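Local coordinates for protein galactitol 1-phosphate 5-dehydrogenase (PDB 4A2C) that oxidises galactitol 1-phosphate to D-tagatose 6-phosphate with NAD(+), as a homodimeric member of the zinc-containing alcohol dehydrogenase family, at residues A130-M135 with T301-L306. Sequence-based numbering, arbitrary orientation. Where two conformers were deposited one is given.
Sequences ALPTDM and TASRLL
Met135 meets the helix 297-307 with the methyl end of its side chain, which lies against Ser303 and Leu306, one helical turn apart. With CG anti to the backbone N (chi1 -176°) and the chain extended through chi2, the thioether reaches across to the helix; the bend at its last torsion (chi3 -60°) then turns the methyl onto Ser303. Met135 CE sits 3.3 Å from Ser303 OG and 3.5 Å from Ser303 O, so the methyl rests on oxygen as well as carbon. On the Leu306 side the touch is apolar, Met135 CE to Leu306 CB at 4.1 Å, the two side chains running at a slant to one another.

Ser303 OG is directed at the loop and is also approached by the ring of Pro132, whose CD lies 3.2 Å away; Leu131 CD2 comes within 4.2 Å of the same oxygen. No hydrogen bond links the two segments. Pro132 opens a type I turn that ends at Met135, closed by a weak bond from Met135 N to Pro132 O (3.3 Å).

Ile143 of helix 143-155 touches both Leu131 and Leu306, so a third element joins the contact. In this zinc-containing alcohol dehydrogenase fold, the contact docks the loop after strand 128-130 of the GroES-like region onto a helix that follows the last strand of the Rossmann-type sheet.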
ATOM      1  N   ALA A 130       9.146  -5.387 -31.126  1.00 22.24           N
ATOM      2  CA  ALA A 130       8.585  -5.310 -32.472  1.00 26.83           C
ATOM      3  C   ALA A 130       7.293  -4.501 -32.466  1.00 30.64           C
ATOM      4  O   ALA A 130       6.480  -4.627 -31.547  1.00 28.02           O
ATOM      5  CB  ALA A 130       8.327  -6.706 -33.013  1.00 28.74           C
ATOM      6  N   LEU A 131       7.110  -3.674 -33.495  1.00 29.92           N
ATOM      7  CA  LEU A 131       5.909  -2.853 -33.634  1.00 32.22           C
ATOM      8  C   LEU A 131       5.159  -3.252 -34.904  1.00 33.56           C
ATOM      9  O   LEU A 131       5.765  -3.731 -35.868  1.00 32.81           O
ATOM     10  CB  LEU A 131       6.281  -1.370 -33.720  1.00 28.55           C
ATOM     11  CG  LEU A 131       7.010  -0.755 -32.529  1.00 28.05           C
ATOM     12  CD1 LEU A 131       7.434   0.668 -32.864  1.00 27.15           C
ATOM     13  CD2 LEU A 131       6.133  -0.779 -31.291  1.00 24.84           C
ATOM     14  N   PRO A 132       3.834  -3.057 -34.913  1.00 34.29           N
ATOM     15  CA  PRO A 132       3.042  -3.299 -36.122  1.00 38.15           C
ATOM     16  C   PRO A 132       3.465  -2.382 -37.268  1.00 37.34           C
ATOM     17  O   PRO A 132       3.898  -1.250 -37.034  1.00 35.15           O
ATOM     18  CB  PRO A 132       1.620  -2.937 -35.681  1.00 41.47           C
ATOM     19  CG  PRO A 132       1.624  -3.111 -34.207  1.00 41.00           C
ATOM     20  CD  PRO A 132       2.991  -2.690 -33.763  1.00 39.76           C
ATOM     21  N   THR A 133       3.329  -2.867 -38.500  1.00 40.97           N
ATOM     22  CA  THR A 133       3.630  -2.068 -39.678  1.00 41.67           C
ATOM     23  C   THR A 133       2.694  -0.865 -39.767  1.00 46.12           C
ATOM     24  O   THR A 133       3.014   0.146 -40.394  1.00 48.49           O
ATOM     25  CB  THR A 133       3.489  -2.916 -40.957  1.00 50.07           C
ATOM     26  OG1 THR A 133       2.143  -2.841 -41.450  1.00 51.84           O
ATOM     27  CG2 THR A 133       3.834  -4.372 -40.668  1.00 49.97           C
ATOM     28  N   ASP A 134       1.543  -0.977 -39.109  1.00 50.19           N
ATOM     29  CA  ASP A 134       0.471   0.015 -39.196  1.00 57.03           C
ATOM     30  C   ASP A 134       0.560   1.149 -38.172  1.00 52.21           C
ATOM     31  O   ASP A 134      -0.236   2.090 -38.223  1.00 52.41           O
ATOM     32  CB  ASP A 134      -0.886  -0.683 -39.067  1.00 61.17           C
ATOM     33  CG  ASP A 134      -0.749  -2.122 -38.601  1.00 62.40           C
ATOM     34  OD1 ASP A 134       0.120  -2.840 -39.149  1.00 62.15           O
ATOM     35  OD2 ASP A 134      -1.499  -2.534 -37.692  1.00 60.36           O
ATOM     36  N   MET A 135       1.505   1.063 -37.239  1.00 48.59           N
ATOM     37  CA  MET A 135       1.709   2.157 -36.287  1.00 42.77           C
ATOM     38  C   MET A 135       2.637   3.201 -36.887  1.00 41.99           C
ATOM     39  O   MET A 135       3.723   2.862 -37.382  1.00 38.38           O
ATOM     40  CB  MET A 135       2.319   1.665 -34.973  1.00 40.65           C
ATOM     41  CG  MET A 135       2.451   2.775 -33.912  1.00 39.30           C
ATOM     42  SD  MET A 135       3.634   2.381 -32.611  1.00 41.21           S
ATOM     43  CE  MET A 135       2.874   0.905 -31.961  1.00 22.64           C
ATOM     44  N   THR A 301      -0.313  -3.545 -24.908  1.00 17.52           N
ATOM     45  CA  THR A 301      -1.484  -2.668 -24.765  1.00 18.61           C
ATOM     46  C   THR A 301      -1.175  -1.284 -25.325  1.00 18.99           C
ATOM     47  O   THR A 301      -1.979  -0.719 -26.055  1.00 21.27           O
ATOM     48  CB  THR A 301      -1.911  -2.531 -23.293  1.00 13.51           C
ATOM     49  OG1 THR A 301      -2.139  -3.837 -22.742  1.00 18.35           O
ATOM     50  CG2 THR A 301      -3.205  -1.729 -23.183  1.00 16.50           C
ATOM     51  N   ALA A 302       0.007  -0.769 -24.982  1.00 22.47           N
ATOM     52  CA  ALA A 302       0.501   0.530 -25.450  1.00 17.69           C
ATOM     53  C   ALA A 302       0.598   0.573 -26.955  1.00 17.94           C
ATOM     54  O   ALA A 302       0.165   1.539 -27.592  1.00 18.63           O
ATOM     55  CB  ALA A 302       1.880   0.812 -24.845  1.00 17.35           C
ATOM     56  N   SER A 303       1.209  -0.467 -27.521  1.00 17.63           N
ATOM     57  CA  SER A 303       1.337  -0.580 -28.958  1.00 22.16           C
ATOM     58  C   SER A 303      -0.039  -0.624 -29.618  1.00 23.33           C
ATOM     59  O   SER A 303      -0.253  -0.001 -30.650  1.00 23.03           O
ATOM     60  CB  SER A 303       2.166  -1.822 -29.321  1.00 20.99           C
ATOM     61  OG  SER A 303       2.130  -2.062 -30.713  1.00 33.31           O
ATOM     62  N   ARG A 304      -0.968  -1.356 -29.011  0.50 24.22           N
ATOM     63  CA  ARG A 304      -2.314  -1.493 -29.563  0.50 26.46           C
ATOM     64  C   ARG A 304      -3.060  -0.163 -29.571  0.50 26.31           C
ATOM     65  O   ARG A 304      -3.683   0.205 -30.566  0.50 26.71           O
ATOM     66  CB  ARG A 304      -3.117  -2.536 -28.779  0.50 27.21           C
ATOM     67  CG  ARG A 304      -4.585  -2.622 -29.180  0.50 31.08           C
ATOM     68  CD  ARG A 304      -5.260  -3.859 -28.597  0.50 34.95           C
ATOM     69  NE  ARG A 304      -5.272  -3.862 -27.133  0.50 34.59           N
ATOM     70  CZ  ARG A 304      -4.392  -4.512 -26.378  0.50 30.57           C
ATOM     71  NH1 ARG A 304      -3.421  -5.215 -26.944  0.50 29.53           N
ATOM     72  NH2 ARG A 304      -4.480  -4.463 -25.058  0.50 26.02           N
ATOM     73  N   LEU A 305      -3.000   0.552 -28.454  1.00 25.32           N
ATOM     74  CA  LEU A 305      -3.687   1.830 -28.337  1.00 25.76           C
ATOM     75  C   LEU A 305      -3.161   2.785 -29.391  1.00 25.99           C
ATOM     76  O   LEU A 305      -3.928   3.512 -30.019  1.00 24.97           O
ATOM     77  CB  LEU A 305      -3.493   2.407 -26.940  1.00 21.17           C
ATOM     78  CG  LEU A 305      -4.180   1.590 -25.841  1.00 18.80           C
ATOM     79  CD1 LEU A 305      -3.699   2.053 -24.477  1.00 22.04           C
ATOM     80  CD2 LEU A 305      -5.702   1.700 -25.962  1.00 20.32           C
ATOM     81  N   LEU A 306      -1.849   2.758 -29.594  1.00 28.93           N
ATOM     82  CA  LEU A 306      -1.204   3.641 -30.554  1.00 24.82           C
ATOM     83  C   LEU A 306      -1.579   3.286 -31.988  1.00 29.11           C
ATOM     84  O   LEU A 306      -1.798   4.172 -32.807  1.00 30.94           O
ATOM     85  CB  LEU A 306       0.314   3.637 -30.379  1.00 26.45           C
ATOM     86  CG  LEU A 306       0.865   4.488 -29.232  1.00 19.83           C
ATOM     87  CD1 LEU A 306       2.358   4.301 -29.079  1.00 14.84           C
ATOM     88  CD2 LEU A 306       0.542   5.958 -29.460  1.00 17.72           C
TER